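Local coordinates for single-strand DNA-binding protein (Agrobacterium tumefaciens, PDB 3BTP) that binds single-stranded DNA regardless of its sequence, but not double-stranded DNA, and mediates nuclear uptake of the transferred T-DNA strand, at residues L399-N404 and Y414-H419; T132-D137 and P268-H273. All coordinates share one frame; numbering follows the deposited sequence.

Contact 1 of 2, residues L399-N404 and Y414-H419; sequences LARDGN and YSDPEH
A surface salt bridge and a ring-to-backbone hydrogen bond, carried by R401 with D416 and by H419 with L399, fasten a loop of the eight-stranded barrel to the helices that follow it. The R401–D416 pairing is bidentate: the guanidinium meets the carboxylate side-on, with R401 NE donating to D416 OD2 over 2.9 Å and R401 NH2 to D416 OD1, also over 2.9 Å. Each oxygen uses its syn lone pair, and the two planes lie only 3° apart. With CG anti to the backbone N (chi1 -171°), the R401 chain reaches across to the carboxylate, then bends at chi3 to bring two nitrogens level with it. The same carboxylate also serves the helix. D416 sits where helix 409-415 ends and helix 417-427 begins, and as N-cap of the second it takes the backbone N of H419 on OD1 at 3.2 Å, from above the carboxylate plane. D416 OD1 thus accepts from both R401 NH2 and H419 N. The barrel loop is a hairpin connection between strands 396-399 and 405-407, with a type I turn from A400 to G403. H419 closes against the start of the loop. H419 NE2 donates to L399 O at 3.0 Å, the oxygen lying in the ring plane, while R401 CA makes a CH-pi contact 3.7 Å from the H419 ring centroid, over the face. A water accepts from R401 N and donates to D416 OD2 at 2.7 Å, giving that oxygen a second donor beside R401 NE. The A400 side chain touches R405 and M407 of strand 405-407.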
# COMPACT_ATOMS: atom_id res chain seq x y z
N LEU A 399 -7.98 -19.18 -5.49
CA LEU A 399 -6.84 -20.08 -5.29
C LEU A 399 -7.23 -21.55 -4.85
O LEU A 399 -7.97 -21.71 -3.91
CB LEU A 399 -5.90 -19.49 -4.26
CG LEU A 399 -4.48 -20.00 -4.32
CD1 LEU A 399 -3.79 -19.74 -5.69
CD2 LEU A 399 -3.71 -19.42 -3.07
N ALA A 400 -6.74 -22.57 -5.57
CA ALA A 400 -6.83 -23.98 -5.17
C ALA A 400 -6.27 -24.22 -3.78
O ALA A 400 -5.44 -23.47 -3.28
CB ALA A 400 -6.04 -24.85 -6.16
N ARG A 401 -6.67 -25.33 -3.18
CA ARG A 401 -6.19 -25.72 -1.84
C ARG A 401 -4.68 -25.85 -1.77
O ARG A 401 -4.07 -25.50 -0.76
CB ARG A 401 -6.82 -27.04 -1.47
CG ARG A 401 -6.61 -27.51 -0.01
CD ARG A 401 -6.99 -29.00 0.06
NE ARG A 401 -8.44 -29.13 0.02
CZ ARG A 401 -9.22 -29.32 1.08
NH1 ARG A 401 -8.73 -29.42 2.29
NH2 ARG A 401 -10.53 -29.37 0.92
N ASP A 402 -4.08 -26.40 -2.83
CA ASP A 402 -2.63 -26.52 -2.90
C ASP A 402 -1.80 -25.23 -3.07
O ASP A 402 -0.59 -25.32 -2.98
CB ASP A 402 -2.21 -27.56 -3.93
CG ASP A 402 -2.32 -27.10 -5.39
OD1 ASP A 402 -2.57 -25.89 -5.81
OD2 ASP A 402 -2.08 -28.06 -6.18
N GLY A 403 -2.44 -24.07 -3.31
CA GLY A 403 -1.76 -22.77 -3.34
C GLY A 403 -1.14 -22.43 -4.66
O GLY A 403 -0.43 -21.43 -4.78
N ASN A 404 -1.36 -23.27 -5.67
CA ASN A 404 -0.54 -23.15 -6.91
C ASN A 404 -1.29 -22.77 -8.16
O ASN A 404 -0.69 -22.49 -9.18
CB ASN A 404 0.19 -24.46 -7.21
CG ASN A 404 1.27 -24.75 -6.22
OD1 ASN A 404 1.40 -25.90 -5.81
ND2 ASN A 404 2.00 -23.71 -5.77
N TYR A 414 -17.03 -26.87 -7.74
CA TYR A 414 -17.16 -28.19 -8.29
C TYR A 414 -16.03 -29.08 -7.81
O TYR A 414 -16.28 -30.12 -7.26
CB TYR A 414 -17.18 -28.15 -9.80
CG TYR A 414 -17.42 -29.50 -10.42
CD1 TYR A 414 -18.70 -30.08 -10.39
CD2 TYR A 414 -16.38 -30.21 -11.04
CE1 TYR A 414 -18.92 -31.34 -10.95
CE2 TYR A 414 -16.59 -31.50 -11.60
CZ TYR A 414 -17.86 -32.03 -11.55
OH TYR A 414 -18.11 -33.28 -12.09
N SER A 415 -14.78 -28.69 -8.06
CA SER A 415 -13.70 -29.63 -7.88
C SER A 415 -13.28 -29.85 -6.40
O SER A 415 -12.65 -30.88 -6.11
CB SER A 415 -12.48 -29.27 -8.78
OG SER A 415 -11.71 -28.15 -8.24
N ASP A 416 -13.59 -28.91 -5.50
CA ASP A 416 -13.20 -28.98 -4.08
C ASP A 416 -14.15 -28.15 -3.20
O ASP A 416 -13.77 -27.06 -2.71
CB ASP A 416 -11.75 -28.51 -3.91
CG ASP A 416 -11.18 -28.74 -2.52
OD1 ASP A 416 -11.95 -28.95 -1.53
OD2 ASP A 416 -9.91 -28.64 -2.43
N PRO A 417 -15.41 -28.65 -3.02
CA PRO A 417 -16.50 -27.84 -2.40
C PRO A 417 -16.15 -27.34 -1.03
O PRO A 417 -16.44 -26.16 -0.71
CB PRO A 417 -17.72 -28.80 -2.35
CG PRO A 417 -17.17 -30.18 -2.62
CD PRO A 417 -15.89 -29.99 -3.42
N GLU A 418 -15.45 -28.18 -0.25
CA GLU A 418 -15.02 -27.77 1.12
C GLU A 418 -14.04 -26.60 1.16
O GLU A 418 -14.18 -25.69 1.96
CB GLU A 418 -14.40 -28.94 1.89
CG GLU A 418 -15.44 -29.96 2.38
CD GLU A 418 -16.54 -29.30 3.24
OE1 GLU A 418 -16.16 -28.58 4.21
OE2 GLU A 418 -17.76 -29.47 2.91
N HIS A 419 -13.00 -26.65 0.35
CA HIS A 419 -12.09 -25.52 0.29
C HIS A 419 -12.84 -24.28 -0.27
O HIS A 419 -12.64 -23.16 0.19
CB HIS A 419 -10.88 -25.86 -0.59
CG HIS A 419 -9.92 -24.74 -0.72
ND1 HIS A 419 -9.22 -24.23 0.36
CD2 HIS A 419 -9.56 -24.00 -1.80
CE1 HIS A 419 -8.45 -23.24 -0.05
NE2 HIS A 419 -8.62 -23.10 -1.36
O HOH W 1 -8.59 -27.38 -4.43

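Contact 2 of 2, residues T132-D137 and P268-H273; sequences TKCNLD and PQNDIH
T132 and N270 bring the two backbones closest, their CA atoms 6.1 Å apart, where a 3-10 turn leaving one strand faces the loop that leads into another. N270 has a left-handed backbone conformation (phi 81°), and its carbonyl oxygen is the polar focus of the contact. T132 OG1 donates to N270 O at 2.5 Å, a distance short enough for its exact value to be doubtful. The threonine hydroxyl lies beside its own backbone N and anti to the carbonyl carbon (chi1 -54°), which leaves CG2 to pack against the N270 side chain. I272 crosses the threonine at about a right angle, with CD1 3.4 Å from T132 OG1. A water then ties the two segments a second time: it accepts from T132 N at 2.7 Å and from N135 ND2 at 2.8 Å, and it donates to N270 O. That oxygen is therefore gripped by both the hydroxyl and the water. N135 ND2 also makes a weak hydrogen bond to Q269 O at 3.4 Å, so N135 ND2 reaches the loop weakly at Q269 O and, through the water, at N270 O. C134 contributes an apolar touch, SG lying 3.8 Å from N270 CB. On the loop side, T267 holds the Q269 amide through its OG1. What is joined here is two edges: strand 127-132 is outermost in one four-stranded antiparallel sheet and strand 272-275 is outermost in another, both with strand order 2-1-3-4, and the turn after the first edge strand packs on the hairpin loop that opens into the second.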
# COMPACT_ATOMS: atom_id res chain seq x y z
N THR A 132 -4.12 14.36 19.13
CA THR A 132 -5.10 14.21 18.07
C THR A 132 -5.99 15.43 18.01
O THR A 132 -6.32 16.01 19.06
CB THR A 132 -5.94 12.92 18.31
OG1 THR A 132 -5.02 11.84 18.47
CG2 THR A 132 -6.87 12.63 17.12
N LYS A 133 -6.42 15.80 16.82
CA LYS A 133 -7.28 16.95 16.66
C LYS A 133 -8.39 17.07 17.74
O LYS A 133 -8.51 18.12 18.39
CB LYS A 133 -7.91 16.95 15.24
CG LYS A 133 -9.30 17.71 15.15
CD LYS A 133 -9.96 17.60 13.75
CE LYS A 133 -10.73 18.88 13.47
NZ LYS A 133 -11.57 18.90 12.19
N CYS A 134 -9.16 16.00 17.97
CA CYS A 134 -10.30 16.06 18.94
C CYS A 134 -9.90 16.24 20.42
O CYS A 134 -10.79 16.50 21.24
CB CYS A 134 -11.16 14.77 18.85
SG CYS A 134 -10.18 13.25 19.29
N ASN A 135 -8.61 16.04 20.76
CA ASN A 135 -8.10 16.18 22.14
C ASN A 135 -7.45 17.54 22.40
O ASN A 135 -7.09 17.83 23.53
CB ASN A 135 -7.10 15.07 22.49
CG ASN A 135 -7.76 13.69 22.65
OD1 ASN A 135 -8.97 13.58 22.80
ND2 ASN A 135 -6.96 12.64 22.67
N LEU A 136 -7.26 18.35 21.37
CA LEU A 136 -6.66 19.68 21.58
C LEU A 136 -7.47 20.56 22.54
O LEU A 136 -8.64 20.80 22.30
CB LEU A 136 -6.45 20.43 20.26
CG LEU A 136 -5.37 19.95 19.27
CD1 LEU A 136 -5.70 20.57 17.93
CD2 LEU A 136 -4.05 20.33 19.75
N ASP A 137 -6.82 21.07 23.60
CA ASP A 137 -7.50 21.93 24.60
C ASP A 137 -7.62 23.38 24.17
O ASP A 137 -8.21 24.18 24.89
CB ASP A 137 -6.94 21.78 26.05
CG ASP A 137 -5.45 22.20 26.19
OD1 ASP A 137 -4.93 22.88 25.28
OD2 ASP A 137 -4.78 21.81 27.18
N PRO A 268 -8.07 3.92 21.77
CA PRO A 268 -9.47 4.22 21.51
C PRO A 268 -9.94 5.61 21.98
O PRO A 268 -10.94 6.15 21.44
CB PRO A 268 -10.18 3.12 22.29
CG PRO A 268 -9.17 1.95 22.20
CD PRO A 268 -7.92 2.65 22.54
N GLN A 269 -9.24 6.19 22.97
CA GLN A 269 -9.49 7.61 23.38
C GLN A 269 -8.74 8.67 22.52
O GLN A 269 -8.89 9.88 22.78
CB GLN A 269 -9.15 7.83 24.88
CG GLN A 269 -9.92 6.92 25.83
CD GLN A 269 -9.50 5.40 25.79
OE1 GLN A 269 -8.31 5.05 25.71
NE2 GLN A 269 -10.49 4.52 25.90
N ASN A 270 -7.91 8.22 21.56
CA ASN A 270 -7.25 9.07 20.57
C ASN A 270 -6.01 9.72 21.15
O ASN A 270 -5.52 10.74 20.68
CB ASN A 270 -8.23 10.11 19.93
CG ASN A 270 -8.99 9.57 18.67
OD1 ASN A 270 -10.16 9.86 18.49
ND2 ASN A 270 -8.30 8.83 17.79
N ASP A 271 -5.52 9.11 22.22
CA ASP A 271 -4.28 9.44 22.87
C ASP A 271 -3.15 8.75 22.06
O ASP A 271 -3.28 7.59 21.67
CB ASP A 271 -4.28 8.83 24.31
CG ASP A 271 -5.31 9.55 25.30
OD1 ASP A 271 -5.38 10.83 25.33
OD2 ASP A 271 -6.01 8.81 26.07
N ILE A 272 -2.03 9.44 21.94
CA ILE A 272 -0.92 9.04 21.13
C ILE A 272 0.22 8.60 22.03
O ILE A 272 0.59 9.34 22.98
CB ILE A 272 -0.43 10.26 20.28
CG1 ILE A 272 -1.59 10.88 19.45
CG2 ILE A 272 0.78 9.90 19.48
CD1 ILE A 272 -2.29 9.85 18.58
N HIS A 273 0.77 7.40 21.78
CA HIS A 273 2.03 7.02 22.41
C HIS A 273 3.04 6.70 21.33
O HIS A 273 2.70 6.14 20.29
CB HIS A 273 1.85 5.87 23.40
CG HIS A 273 0.88 6.19 24.51
ND1 HIS A 273 -0.48 5.99 24.40
CD2 HIS A 273 1.07 6.80 25.72
CE1 HIS A 273 -1.07 6.45 25.50
NE2 HIS A 273 -0.15 6.92 26.31
O HOH W 2 -4.46 13.20 21.49

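How the contacts relate
From the N terminus, the chain first runs through strands 117-124 and 127-132 and the turn 132-137; after a further 130 residues that include helix 186-206, it returns at 268-273. Contact 2 closes this long excursion and joins the first four-stranded sheet to the second. The chain then completes the second of those sheets with strands 304-308 and 314-316 and enters the barrel. There contact 1 closes a loop of only nine intervening residues, joining the 399-404 hairpin connection to the junction of helices 409-415 and 417-427. The contacts are in series, neither nesting nor crossing. The centres of contacts 1 and 2 are about 46 Å apart, and the nearest atoms of contacts 1 and 2 about 34 Å apart.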